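Local coordinates for protein cysteine synthase (Helicobacter pylori, PDB 6AHI) that catalyses the pyridoxal phosphate-dependent formation of L-cysteine from O-acetyl-L-serine and hydrogen sulfide and also acts as an O-acetylserine-dependent cystathionine beta-synthase, at residues G12-F17 with H38-G43; S30-K35 with A274-A279; E163-L168 with A189-E194; G183-T188 with L236-F241; A198-G203 with Q280-G285. All coordinates share one frame; numbering follows the deposited sequence.

From the N terminus, contact 1 closes the first short loop, joining the approach to strand 16-19 with the turn after strand 31-36. Contact 2 starts within that loop, so the two cross; its partner is helix 266-281, making it a long closure from near the start of the chain to near its end. Contacts 3 and 4 both fall within the span of contact 2 and cross each other, because they use successive parts of helix 183-195, against helix 160-168 and the approach to strand 240-244. Contact 5 crosses contacts 2 and 4, tying strand 200-206 to the last part of helix 266-281 and the loop beyond. Together they fasten helices and loops around the six-stranded mixed sheet.

Contact 1. Residues G12-F17 with H38-G43; sequences GRTPVF and HLNPGG
Gly12 and Asn40 make the polar link of this contact: the backbone N of Gly12 donates to Asn40 OD1 at 2.8 Å. With an N-H...O angle of 163° and a C=O...N angle of 173°, the bond is nearly straight and meets the amide oxygen end-on. Beside it, Thr14 sends its methyl against the same amide, with CG2 3.9 Å from Asn40 OD1 and the two side chains roughly perpendicular. Farther along, Pro15 CG rests 3.8 Å from Leu39 CD1, extending the contact with apolar packing. In the second shell, Thr14 OG1 lies between the backbone N and carbonyl carbon (chi1 52°), where it bonds to Glu37 OE2, while the other carboxylate oxygen of Glu37 takes Asn40 ND2. The Asn40 amide is thus held at both ends, which fixes its flip. Asn40 also begins a type I turn closed by Gly43 N to Asn40 O at 2.8 Å; this turn leads to the pyridoxal phosphate-modified lysine at position 46. Val16 and Phe17 join a strand of the second subunit. The chemistry implies that one straight, directional bond plus apolar packing joins the loop entering strand 16-19 to the loop approaching the cofactor, with Glu37 holding both Thr14 and the Asn40 amide nitrogen.

Contact 2. Residues S30-K35 with A274-A279; sequences SAIYAK and AALKEA
Helix 266-281 covers one face of the mixed sheet, and the direct packing of strand 31-36 against it is made by Ile32. The short axes pass 9.1 Å apart at 153°, close to antiparallel. Ile32 divides its branches among three helix residues: CG2 lies 4.1 Å from Ala275 CB, CG1 4.2 Å from Ala279 CB, and CD1 3.8 Å from Leu276 CD1. With CG1 anti to the carbonyl carbon (chi1 -62°) and the chain extended at chi2 (170°), CD1 is carried over the helix backbone, 3.7 Å from Ala275 O. That oxygen already accepts the helical bond from Ala279 N, so the methyl packs on a satisfied carbonyl.

Ala275 and Ala279 are one helical turn apart, and their methyls face the strand and receive Ile32 between them. This is the alpha/beta layering of the fold type II pyridoxal phosphate enzymes: the same helix leads into strand 287-292, the parallel neighbour of strand 31-36, and Ala275 also touches Val288 there. Ile26, from a loop, packs on both Ile32 and Leu276.

A water completes the contact just before the strand. It donates to Ala279 O at 2.7 Å and is hydrogen-bonded to Ser30 OG at 2.6 Å, bridging the loop residue and the late part of the helix. Away from Ile32, Tyr33 and Lys35 pack against helix 160-168.

Contact 3. Residues E163-L168 with A189-E194; sequences EIVQEL and ARYLKE
The Tyr191 ring meets Val165 at its edge, where CE2 lies 3.8 Å from Val165 CG2 and the methyl sits in the plane of the ring. Tyr191 also forms an edge-to-face pair with Tyr157. Val165 CG2 serves two partners, since Leu192 CD2 is likewise 3.8 Å from it; the Val165 and Leu192 side chains run antiparallel alongside each other. What places this methyl is the first torsion of Val165: CG1 is anti to the backbone N (chi1 175°), which turns CG2 toward helix 183-195. Ile164 CG2 adds a looser approach to Leu192 CD2 at 4.5 Å. The short axes are 11.0 Å apart and cross at -45°, and strand 174-178 joins the two helices in sequence. Beneath them, Ile164 and Leu192 both reach Leu289 of strand 287-292. The charged groups of helix 160-168 are engaged apart from this packing, Glu163 and Glu167 with Lys35. Between these two segments the contacts are those of methyls and a ring edge, which implies that they fit by shape and dispersion.

Contact 4. Residues G183-T188 with L236-F241; sequences GTFAGT and LDIDGF
Thr184 O accepts two bonds from Thr188, which reach it from opposite faces of its carbonyl plane: Thr188 OG1 at 2.7 Å and the backbone Thr188 N at 3.1 Å. The hydroxyl donor is tilted 23° from that plane, with a C=O...O angle of 149°, and adds a second, off-plane bond to the regular helical one. This turn opens helix 183-195 at the glycine-rich loop assigned by similarity to cofactor binding; Thr184 OG1 is seen to bond phosphate oxygen OP2 of the modified lysine at position 46. The side of the helix facing residues 236-241 is apolar. Phe185, with CG anti to the backbone N (chi1 176°), extends its ring outward until CE2 lies 3.8 Å from Ile238 CD1. That methyl sits in the ring plane, at the edge. At Ala186, the next residue of the helix, Leu236 CD1 rests on the helix surface, 3.8 Å from Ala186 CA and 4.0 Å from Ala186 CB. Leu201 of strand 200-206 touches both Phe185 and Leu236, while Pro153 of helix 151-158 touches Ala186; the contact thus lies where the helix meets the approach to strand 240-244, which borders the sheet beside strand 200-206.

Contact 5. Residues A198-G203 with Q280-G285; sequences AIRLIG and QRLPEG
Arg200 of strand 200-206, in the six-stranded mixed sheet, reaches across to Arg281 and Leu282 in the last part of helix 266-281 and the loop beyond. The packing is of a methyl against the Arg200 chain and its guanidinium: Leu282, running antiparallel alongside, puts CD2 3.8 Å from Arg200 CD and 3.7 Å from Arg200 NE. Arg200 NH2 also rests against the Arg281 chain, 3.8 Å from Arg281 CD. The electrostatic part centres on Glu278, whose OE2 pairs with Arg200 NE and whose OE1 pairs with Arg281 NH1. This shared carboxylate probably offsets the nearness of the two cations, Arg200 NH2 and Arg281 NH1 being 4.3 Å apart with their guanidinium planes turned 65° from each other. Glu242 OE1 gives Arg281 NH2 a further salt bridge. Ile202 joins only loosely, its CD1 coming 4.5 Å from Arg281 NH1.

Contact 1. Residues G12-F17 with H38-G43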
# COMPACT_ATOMS: atom_id res chain seq x y z
N GLY A 12 -8.04 -1.11 -9.50
CA GLY A 12 -7.88 -2.07 -10.58
C GLY A 12 -6.60 -1.85 -11.38
O GLY A 12 -5.70 -1.13 -10.97
N ARG A 13 -6.55 -2.52 -12.54
CA ARG A 13 -5.39 -2.55 -13.44
C ARG A 13 -4.14 -2.92 -12.63
O ARG A 13 -3.10 -2.30 -12.76
CB ARG A 13 -5.26 -1.24 -14.21
CG ARG A 13 -6.28 -1.09 -15.34
CD ARG A 13 -6.16 0.20 -16.16
NE ARG A 13 -6.18 1.40 -15.33
CZ ARG A 13 -7.26 1.90 -14.72
NH1 ARG A 13 -8.47 1.47 -15.03
NH2 ARG A 13 -7.12 2.83 -13.78
N THR A 14 -4.26 -3.97 -11.81
CA THR A 14 -3.16 -4.38 -10.96
C THR A 14 -2.20 -5.29 -11.71
O THR A 14 -2.61 -6.03 -12.62
CB THR A 14 -3.71 -5.09 -9.72
OG1 THR A 14 -4.60 -6.14 -10.10
CG2 THR A 14 -4.40 -4.12 -8.80
N PRO A 15 -0.93 -5.36 -11.29
CA PRO A 15 0.02 -6.26 -11.94
C PRO A 15 -0.19 -7.74 -11.53
O PRO A 15 -0.98 -8.04 -10.61
CB PRO A 15 1.39 -5.78 -11.47
CG PRO A 15 1.15 -4.92 -10.26
CD PRO A 15 -0.32 -4.55 -10.23
N VAL A 16 0.49 -8.63 -12.25
CA VAL A 16 0.47 -10.03 -11.98
C VAL A 16 1.91 -10.47 -11.75
O VAL A 16 2.77 -10.17 -12.58
CB VAL A 16 -0.16 -10.79 -13.15
CG1 VAL A 16 -0.05 -12.28 -12.93
CG2 VAL A 16 -1.63 -10.41 -13.39
N PHE A 17 2.18 -11.11 -10.61
CA PHE A 17 3.46 -11.66 -10.30
C PHE A 17 3.56 -13.07 -10.87
O PHE A 17 2.67 -13.92 -10.60
CB PHE A 17 3.68 -11.68 -8.79
CG PHE A 17 5.15 -11.71 -8.41
CD1 PHE A 17 5.85 -12.90 -8.45
CD2 PHE A 17 5.85 -10.55 -8.15
CE1 PHE A 17 7.21 -12.94 -8.19
CE2 PHE A 17 7.20 -10.58 -7.84
CZ PHE A 17 7.88 -11.77 -7.88
N HIS A 38 -3.71 -6.57 -3.60
CA HIS A 38 -3.30 -5.81 -2.44
C HIS A 38 -2.79 -4.42 -2.84
O HIS A 38 -2.70 -3.54 -1.95
CB HIS A 38 -2.28 -6.59 -1.60
CG HIS A 38 -0.92 -6.71 -2.20
ND1 HIS A 38 -0.68 -7.37 -3.39
CD2 HIS A 38 0.28 -6.27 -1.76
CE1 HIS A 38 0.62 -7.33 -3.65
NE2 HIS A 38 1.23 -6.68 -2.65
N LEU A 39 -2.44 -4.21 -4.12
CA LEU A 39 -1.93 -2.94 -4.56
C LEU A 39 -3.05 -1.98 -4.97
O LEU A 39 -2.76 -0.88 -5.37
CB LEU A 39 -0.92 -3.14 -5.69
CG LEU A 39 0.26 -4.05 -5.33
CD1 LEU A 39 1.19 -4.28 -6.52
CD2 LEU A 39 1.05 -3.47 -4.17
N ASN A 40 -4.32 -2.38 -4.82
CA ASN A 40 -5.43 -1.42 -4.92
C ASN A 40 -5.27 -0.32 -3.86
O ASN A 40 -4.70 -0.54 -2.80
CB ASN A 40 -6.77 -2.12 -4.74
CG ASN A 40 -7.19 -2.87 -5.99
OD1 ASN A 40 -7.39 -2.25 -7.03
ND2 ASN A 40 -7.34 -4.18 -5.89
N PRO A 41 -5.82 0.89 -4.10
CA PRO A 41 -5.62 2.01 -3.18
C PRO A 41 -6.22 1.83 -1.78
O PRO A 41 -5.73 2.46 -0.83
CB PRO A 41 -6.28 3.20 -3.91
CG PRO A 41 -7.27 2.54 -4.86
CD PRO A 41 -6.57 1.27 -5.31
N GLY A 42 -7.21 0.95 -1.64
CA GLY A 42 -7.76 0.61 -0.34
C GLY A 42 -7.05 -0.56 0.31
O GLY A 42 -7.40 -0.96 1.42
N GLY A 43 -6.08 -1.14 -0.41
CA GLY A 43 -5.24 -2.20 0.12
C GLY A 43 -5.80 -3.61 -0.04
O GLY A 43 -5.24 -4.56 0.51

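Contact 2. Residues S30-K35 with A274-A279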
# COMPACT_ATOMS: atom_id res chain seq x y z
N SER A 30 6.05 -24.85 -15.95
CA SER A 30 4.85 -24.39 -15.29
C SER A 30 5.10 -23.02 -14.66
O SER A 30 6.25 -22.59 -14.46
CB SER A 30 4.40 -25.38 -14.26
OG SER A 30 4.07 -26.62 -14.87
N ALA A 31 4.02 -22.34 -14.30
CA ALA A 31 4.08 -21.05 -13.65
C ALA A 31 2.85 -20.85 -12.77
O ALA A 31 1.75 -21.37 -13.09
CB ALA A 31 4.16 -19.93 -14.66
N ILE A 32 3.02 -20.02 -11.74
CA ILE A 32 1.93 -19.49 -10.97
C ILE A 32 1.90 -17.98 -11.23
O ILE A 32 2.88 -17.29 -11.05
CB ILE A 32 2.06 -19.81 -9.47
CG1 ILE A 32 2.04 -21.32 -9.19
CG2 ILE A 32 0.98 -19.09 -8.67
CD1 ILE A 32 2.41 -21.69 -7.79
N TYR A 33 0.70 -17.50 -11.56
CA TYR A 33 0.43 -16.09 -11.69
C TYR A 33 -0.45 -15.64 -10.53
O TYR A 33 -1.53 -16.12 -10.39
CB TYR A 33 -0.29 -15.81 -13.00
CG TYR A 33 0.51 -16.20 -14.19
CD1 TYR A 33 1.45 -15.33 -14.71
CD2 TYR A 33 0.37 -17.43 -14.79
CE1 TYR A 33 2.17 -15.64 -15.85
CE2 TYR A 33 1.13 -17.78 -15.91
CZ TYR A 33 2.01 -16.88 -16.45
OH TYR A 33 2.75 -17.21 -17.57
N ALA A 34 0.02 -14.65 -9.78
CA ALA A 34 -0.73 -14.07 -8.72
C ALA A 34 -1.13 -12.66 -9.10
O ALA A 34 -0.28 -11.78 -9.31
CB ALA A 34 0.05 -14.06 -7.43
N LYS A 35 -2.44 -12.47 -9.15
CA LYS A 35 -2.99 -11.16 -9.32
C LYS A 35 -2.85 -10.38 -8.01
O LYS A 35 -3.33 -10.83 -6.99
CB LYS A 35 -4.42 -11.33 -9.82
CG LYS A 35 -5.11 -10.04 -10.16
CD LYS A 35 -4.59 -9.40 -11.39
CE LYS A 35 -5.63 -8.48 -11.98
NZ LYS A 35 -5.01 -7.48 -12.86
N ALA A 274 -1.76 -23.18 -1.65
CA ALA A 274 -2.75 -23.96 -2.38
C ALA A 274 -2.39 -24.01 -3.87
O ALA A 274 -2.48 -25.06 -4.53
CB ALA A 274 -4.13 -23.40 -2.18
N ALA A 275 -1.94 -22.87 -4.40
CA ALA A 275 -1.56 -22.79 -5.80
C ALA A 275 -0.31 -23.64 -6.05
O ALA A 275 -0.20 -24.24 -7.10
CB ALA A 275 -1.35 -21.36 -6.20
N LEU A 276 0.62 -23.67 -5.10
CA LEU A 276 1.83 -24.47 -5.21
C LEU A 276 1.49 -25.96 -5.23
O LEU A 276 2.03 -26.71 -6.04
CB LEU A 276 2.72 -24.12 -4.01
CG LEU A 276 4.22 -24.28 -4.16
CD1 LEU A 276 4.70 -23.51 -5.39
CD2 LEU A 276 4.91 -23.78 -2.89
N LYS A 277 0.57 -26.39 -4.37
CA LYS A 277 0.08 -27.77 -4.36
C LYS A 277 -0.61 -28.14 -5.67
O LYS A 277 -0.36 -29.22 -6.24
CB LYS A 277 -0.84 -28.00 -3.15
CG LYS A 277 -0.08 -28.01 -1.83
CD LYS A 277 -0.97 -28.24 -0.64
CE LYS A 277 -0.25 -27.93 0.63
NZ LYS A 277 -1.11 -28.20 1.80
N GLU A 278 -1.42 -27.21 -6.20
CA GLU A 278 -2.07 -27.44 -7.46
C GLU A 278 -1.01 -27.53 -8.59
O GLU A 278 -1.08 -28.46 -9.42
CB GLU A 278 -3.16 -26.40 -7.68
CG GLU A 278 -3.81 -26.43 -9.07
CD GLU A 278 -4.80 -27.55 -9.36
OE1 GLU A 278 -4.86 -28.53 -8.60
OE2 GLU A 278 -5.50 -27.47 -10.41
N ALA A 279 -0.06 -26.59 -8.67
CA ALA A 279 0.96 -26.63 -9.74
C ALA A 279 1.73 -27.97 -9.68
O ALA A 279 2.02 -28.56 -10.72
CB ALA A 279 1.93 -25.48 -9.65
O HOH W 1 2.52 -27.93 -13.25

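Contact 3. Residues E163-L168 with A189-E194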
# COMPACT_ATOMS: atom_id res chain seq x y z
N GLU A 163 -10.05 -8.40 -16.77
CA GLU A 163 -8.71 -7.80 -16.70
C GLU A 163 -7.66 -8.92 -16.74
O GLU A 163 -6.66 -8.82 -17.40
CB GLU A 163 -8.64 -6.97 -15.41
CG GLU A 163 -7.66 -5.83 -15.42
CD GLU A 163 -7.66 -5.18 -14.04
OE1 GLU A 163 -8.50 -4.31 -13.76
OE2 GLU A 163 -6.81 -5.58 -13.24
N ILE A 164 -7.91 -10.00 -16.01
CA ILE A 164 -7.01 -11.16 -15.97
C ILE A 164 -6.84 -11.76 -17.36
O ILE A 164 -5.73 -12.04 -17.78
CB ILE A 164 -7.52 -12.20 -14.95
CG1 ILE A 164 -7.23 -11.73 -13.52
CG2 ILE A 164 -6.93 -13.57 -15.25
CD1 ILE A 164 -8.01 -12.46 -12.46
N VAL A 165 -7.95 -12.00 -18.07
CA VAL A 165 -7.84 -12.60 -19.38
C VAL A 165 -7.15 -11.64 -20.35
O VAL A 165 -6.42 -12.10 -21.20
CB VAL A 165 -9.20 -13.09 -19.93
CG1 VAL A 165 -9.05 -13.59 -21.36
CG2 VAL A 165 -9.77 -14.16 -19.04
N GLN A 166 -7.36 -10.33 -20.21
CA GLN A 166 -6.63 -9.35 -21.07
C GLN A 166 -5.12 -9.48 -20.88
O GLN A 166 -4.39 -9.39 -21.83
CB GLN A 166 -7.01 -7.91 -20.75
CG GLN A 166 -8.37 -7.52 -21.28
CD GLN A 166 -8.67 -6.06 -21.03
OE1 GLN A 166 -7.77 -5.23 -20.91
NE2 GLN A 166 -9.96 -5.75 -20.94
N GLU A 167 -4.65 -9.68 -19.63
CA GLU A 167 -3.21 -9.73 -19.32
C GLU A 167 -2.64 -11.14 -19.61
O GLU A 167 -1.50 -11.26 -20.01
CB GLU A 167 -2.91 -9.51 -17.83
CG GLU A 167 -3.27 -8.16 -17.24
CD GLU A 167 -3.15 -8.10 -15.71
OE1 GLU A 167 -4.00 -8.74 -15.05
OE2 GLU A 167 -2.16 -7.44 -15.19
N LEU A 168 -3.38 -12.21 -19.29
CA LEU A 168 -2.78 -13.54 -19.33
C LEU A 168 -3.27 -14.39 -20.49
O LEU A 168 -2.67 -15.43 -20.74
CB LEU A 168 -3.06 -14.28 -18.02
CG LEU A 168 -2.55 -13.60 -16.75
CD1 LEU A 168 -2.88 -14.47 -15.55
CD2 LEU A 168 -1.05 -13.31 -16.86
N ALA A 189 -14.46 -17.30 -11.30
CA ALA A 189 -14.53 -18.63 -11.85
C ALA A 189 -15.56 -18.71 -12.97
O ALA A 189 -15.33 -19.38 -14.00
CB ALA A 189 -14.83 -19.63 -10.77
N ARG A 190 -16.71 -18.07 -12.77
CA ARG A 190 -17.79 -18.09 -13.78
C ARG A 190 -17.27 -17.51 -15.09
O ARG A 190 -17.48 -18.10 -16.11
CB ARG A 190 -18.97 -17.24 -13.31
CG ARG A 190 -20.12 -17.18 -14.31
CD ARG A 190 -21.33 -16.39 -13.86
NE ARG A 190 -21.33 -16.09 -12.44
CZ ARG A 190 -21.12 -16.97 -11.46
NH2 ARG A 190 -20.67 -16.59 -10.28
N TYR A 191 -16.62 -16.37 -15.01
CA TYR A 191 -16.07 -15.70 -16.21
C TYR A 191 -14.98 -16.53 -16.89
O TYR A 191 -14.99 -16.66 -18.12
CB TYR A 191 -15.49 -14.33 -15.87
CG TYR A 191 -15.06 -13.55 -17.09
CD1 TYR A 191 -15.96 -12.78 -17.81
CD2 TYR A 191 -13.77 -13.64 -17.55
CE1 TYR A 191 -15.57 -12.08 -18.94
CE2 TYR A 191 -13.36 -12.95 -18.68
CZ TYR A 191 -14.25 -12.15 -19.36
OH TYR A 191 -13.83 -11.46 -20.45
N LEU A 192 -14.06 -17.09 -16.11
CA LEU A 192 -12.96 -17.92 -16.65
C LEU A 192 -13.51 -19.19 -17.31
O LEU A 192 -13.04 -19.60 -18.39
CB LEU A 192 -11.98 -18.26 -15.53
CG LEU A 192 -11.18 -17.08 -14.97
CD1 LEU A 192 -10.30 -17.52 -13.84
CD2 LEU A 192 -10.31 -16.40 -16.02
N LYS A 193 -14.52 -19.82 -16.67
CA LYS A 193 -15.11 -21.03 -17.20
C LYS A 193 -15.77 -20.78 -18.54
O LYS A 193 -15.78 -21.67 -19.37
CB LYS A 193 -16.16 -21.60 -16.24
CG LYS A 193 -15.61 -22.66 -15.31
CD LYS A 193 -15.38 -23.98 -16.02
CE LYS A 193 -14.86 -25.05 -15.09
NZ LYS A 193 -14.34 -26.23 -15.83
N GLU A 194 -16.38 -19.61 -18.72
CA GLU A 194 -17.01 -19.25 -19.99
C GLU A 194 -15.96 -19.18 -21.11
O GLU A 194 -16.24 -19.60 -22.22
CB GLU A 194 -17.75 -17.91 -19.91
CG GLU A 194 -19.06 -17.99 -19.14
CD GLU A 194 -19.71 -16.65 -18.83
OE1 GLU A 194 -19.19 -15.61 -19.31
OE2 GLU A 194 -20.75 -16.65 -18.13

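Contact 4. Residues G183-T188 with L236-F241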
# COMPACT_ATOMS: atom_id res chain seq x y z
N GLY A 183 -17.50 -14.72 -3.02
CA GLY A 183 -17.77 -13.85 -4.18
C GLY A 183 -16.61 -13.79 -5.16
O GLY A 183 -16.80 -13.93 -6.37
N THR A 184 -15.40 -13.52 -4.66
CA THR A 184 -14.21 -13.40 -5.55
C THR A 184 -14.06 -14.67 -6.39
O THR A 184 -13.95 -14.60 -7.64
CB THR A 184 -12.92 -13.17 -4.77
OG1 THR A 184 -13.02 -11.96 -4.02
CG2 THR A 184 -11.70 -13.03 -5.67
N PHE A 185 -14.08 -15.82 -5.70
CA PHE A 185 -13.89 -17.11 -6.32
C PHE A 185 -15.00 -17.38 -7.34
O PHE A 185 -14.72 -17.69 -8.50
CB PHE A 185 -13.84 -18.21 -5.26
CG PHE A 185 -13.73 -19.60 -5.81
CD1 PHE A 185 -12.62 -19.98 -6.52
CD2 PHE A 185 -14.75 -20.53 -5.62
CE1 PHE A 185 -12.51 -21.26 -7.04
CE2 PHE A 185 -14.64 -21.81 -6.14
CZ PHE A 185 -13.50 -22.18 -6.82
N ALA A 186 -16.25 -17.22 -6.93
CA ALA A 186 -17.38 -17.58 -7.76
C ALA A 186 -17.51 -16.68 -8.99
O ALA A 186 -17.85 -17.16 -10.08
CB ALA A 186 -18.67 -17.54 -6.96
N GLY A 187 -17.32 -15.37 -8.81
CA GLY A 187 -17.46 -14.40 -9.89
C GLY A 187 -16.40 -14.59 -10.97
O GLY A 187 -16.68 -14.60 -12.19
N THR A 188 -15.16 -14.73 -10.51
CA THR A 188 -14.01 -14.89 -11.35
C THR A 188 -14.10 -16.24 -12.05
O THR A 188 -13.87 -16.32 -13.25
CB THR A 188 -12.71 -14.73 -10.57
OG1 THR A 188 -12.74 -13.51 -9.85
CG2 THR A 188 -11.48 -14.73 -11.46
N LEU A 236 -21.47 -23.93 -10.40
CA LEU A 236 -20.04 -23.99 -10.63
C LEU A 236 -19.59 -25.44 -10.55
O LEU A 236 -19.93 -26.15 -9.62
CB LEU A 236 -19.31 -23.19 -9.55
CG LEU A 236 -19.12 -21.71 -9.83
CD1 LEU A 236 -18.27 -21.11 -8.73
CD2 LEU A 236 -18.47 -21.49 -11.20
N ASP A 237 -18.74 -25.82 -11.50
CA ASP A 237 -18.14 -27.12 -11.48
C ASP A 237 -16.80 -26.98 -10.74
O ASP A 237 -15.82 -26.63 -11.37
CB ASP A 237 -18.00 -27.61 -12.92
CG ASP A 237 -17.59 -29.06 -13.08
OD1 ASP A 237 -17.39 -29.74 -12.04
OD2 ASP A 237 -17.49 -29.50 -14.24
N ILE A 238 -16.79 -27.20 -9.42
CA ILE A 238 -15.59 -26.99 -8.60
C ILE A 238 -14.82 -28.32 -8.51
O ILE A 238 -15.40 -29.34 -8.23
CB ILE A 238 -15.95 -26.43 -7.19
CG1 ILE A 238 -16.57 -25.04 -7.32
CG2 ILE A 238 -14.72 -26.41 -6.28
CD1 ILE A 238 -17.27 -24.57 -6.08
N ASP A 239 -13.52 -28.29 -8.77
CA ASP A 239 -12.73 -29.51 -8.84
C ASP A 239 -12.32 -29.95 -7.43
O ASP A 239 -12.18 -31.15 -7.17
CB ASP A 239 -11.54 -29.34 -9.77
CG ASP A 239 -12.01 -29.20 -11.21
OD1 ASP A 239 -12.38 -30.24 -11.79
OD2 ASP A 239 -12.13 -28.06 -11.71
N GLY A 240 -12.13 -29.00 -6.52
CA GLY A 240 -11.70 -29.31 -5.18
C GLY A 240 -11.55 -28.08 -4.32
O GLY A 240 -11.63 -26.98 -4.80
N PHE A 241 -11.45 -28.33 -3.00
CA PHE A 241 -11.08 -27.36 -2.00
C PHE A 241 -9.76 -27.80 -1.39
O PHE A 241 -9.48 -29.00 -1.27
CB PHE A 241 -12.14 -27.24 -0.91
CG PHE A 241 -13.48 -26.84 -1.46
CD1 PHE A 241 -13.72 -25.55 -1.89
CD2 PHE A 241 -14.50 -27.77 -1.61
CE1 PHE A 241 -14.94 -25.20 -2.45
CE2 PHE A 241 -15.72 -27.41 -2.14
CZ PHE A 241 -15.94 -26.12 -2.55

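Contact 5. Residues A198-G203 with Q280-G285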
# COMPACT_ATOMS: atom_id res chain seq x y z
N ALA A 198 -12.04 -25.75 -20.07
CA ALA A 198 -11.23 -26.80 -19.45
C ALA A 198 -10.61 -26.38 -18.10
O ALA A 198 -9.93 -27.18 -17.51
CB ALA A 198 -10.13 -27.20 -20.41
N ILE A 199 -10.77 -25.13 -17.66
CA ILE A 199 -10.01 -24.69 -16.47
C ILE A 199 -10.49 -25.45 -15.22
O ILE A 199 -11.67 -25.74 -15.05
CB ILE A 199 -10.10 -23.17 -16.29
CG1 ILE A 199 -9.01 -22.62 -15.37
CG2 ILE A 199 -11.50 -22.78 -15.83
CD1 ILE A 199 -9.00 -21.11 -15.28
N ARG A 200 -9.54 -25.77 -14.35
CA ARG A 200 -9.81 -26.37 -13.04
C ARG A 200 -10.08 -25.23 -12.04
O ARG A 200 -9.50 -24.16 -12.11
CB ARG A 200 -8.63 -27.25 -12.59
CG ARG A 200 -8.51 -28.57 -13.34
CD ARG A 200 -7.20 -29.30 -13.08
NE ARG A 200 -6.88 -29.41 -11.66
CZ ARG A 200 -7.36 -30.31 -10.80
NH1 ARG A 200 -8.26 -31.20 -11.19
NH2 ARG A 200 -6.95 -30.30 -9.54
N LEU A 201 -10.98 -25.49 -11.11
CA LEU A 201 -11.35 -24.52 -10.08
C LEU A 201 -11.10 -25.13 -8.69
O LEU A 201 -11.72 -26.15 -8.36
CB LEU A 201 -12.84 -24.20 -10.20
CG LEU A 201 -13.31 -23.59 -11.52
CD1 LEU A 201 -14.80 -23.31 -11.45
CD2 LEU A 201 -12.56 -22.30 -11.82
N ILE A 202 -10.24 -24.48 -7.91
CA ILE A 202 -9.88 -24.90 -6.56
C ILE A 202 -10.13 -23.74 -5.59
O ILE A 202 -9.53 -22.69 -5.73
CB ILE A 202 -8.42 -25.34 -6.45
CG1 ILE A 202 -8.05 -26.40 -7.51
CG2 ILE A 202 -8.11 -25.77 -5.02
CD1 ILE A 202 -8.53 -27.78 -7.20
N GLY A 203 -11.01 -23.97 -4.61
CA GLY A 203 -11.30 -23.00 -3.55
C GLY A 203 -10.40 -23.27 -2.36
O GLY A 203 -10.06 -24.42 -2.09
N GLN A 280 1.99 -28.45 -8.46
CA GLN A 280 2.80 -29.64 -8.26
C GLN A 280 2.06 -30.90 -8.73
O GLN A 280 2.73 -31.88 -9.00
CB GLN A 280 3.26 -29.76 -6.81
CG GLN A 280 4.44 -28.85 -6.51
CD GLN A 280 4.76 -28.77 -5.04
OE1 GLN A 280 4.03 -29.29 -4.20
NE2 GLN A 280 5.88 -28.13 -4.71
N ARG A 281 0.73 -30.87 -8.81
CA ARG A 281 -0.04 -32.05 -9.20
C ARG A 281 -0.38 -32.00 -10.70
O ARG A 281 -0.94 -32.94 -11.20
CB ARG A 281 -1.30 -32.23 -8.34
CG ARG A 281 -2.44 -31.26 -8.63
CD ARG A 281 -3.76 -31.57 -7.92
NE ARG A 281 -3.64 -31.58 -6.46
CZ ARG A 281 -3.93 -30.56 -5.64
NH1 ARG A 281 -4.58 -29.49 -6.07
NH2 ARG A 281 -3.58 -30.64 -4.37
N LEU A 282 -0.04 -30.92 -11.41
CA LEU A 282 -0.42 -30.78 -12.83
C LEU A 282 0.78 -31.05 -13.74
O LEU A 282 1.93 -30.92 -13.30
CB LEU A 282 -0.96 -29.37 -13.05
CG LEU A 282 -2.30 -29.05 -12.40
CD1 LEU A 282 -2.61 -27.57 -12.58
CD2 LEU A 282 -3.43 -29.89 -12.98
N PRO A 283 0.56 -31.40 -15.03
CA PRO A 283 1.66 -31.67 -15.97
C PRO A 283 2.61 -30.47 -16.13
O PRO A 283 2.18 -29.33 -15.96
CB PRO A 283 0.96 -31.88 -17.33
CG PRO A 283 -0.46 -32.29 -16.97
CD PRO A 283 -0.76 -31.59 -15.66
N GLU A 284 3.86 -30.72 -16.51
CA GLU A 284 4.76 -29.66 -16.87
C GLU A 284 4.07 -28.77 -17.90
O GLU A 284 3.35 -29.27 -18.75
CB GLU A 284 6.06 -30.23 -17.46
CG GLU A 284 6.89 -30.93 -16.40
CD GLU A 284 8.18 -31.56 -16.87
OE1 GLU A 284 8.39 -31.67 -18.10
OE2 GLU A 284 8.96 -31.96 -15.99
N GLY A 285 4.32 -27.46 -17.83
CA GLY A 285 3.73 -26.50 -18.73
C GLY A 285 2.39 -25.96 -18.24
O GLY A 285 1.79 -25.17 -18.90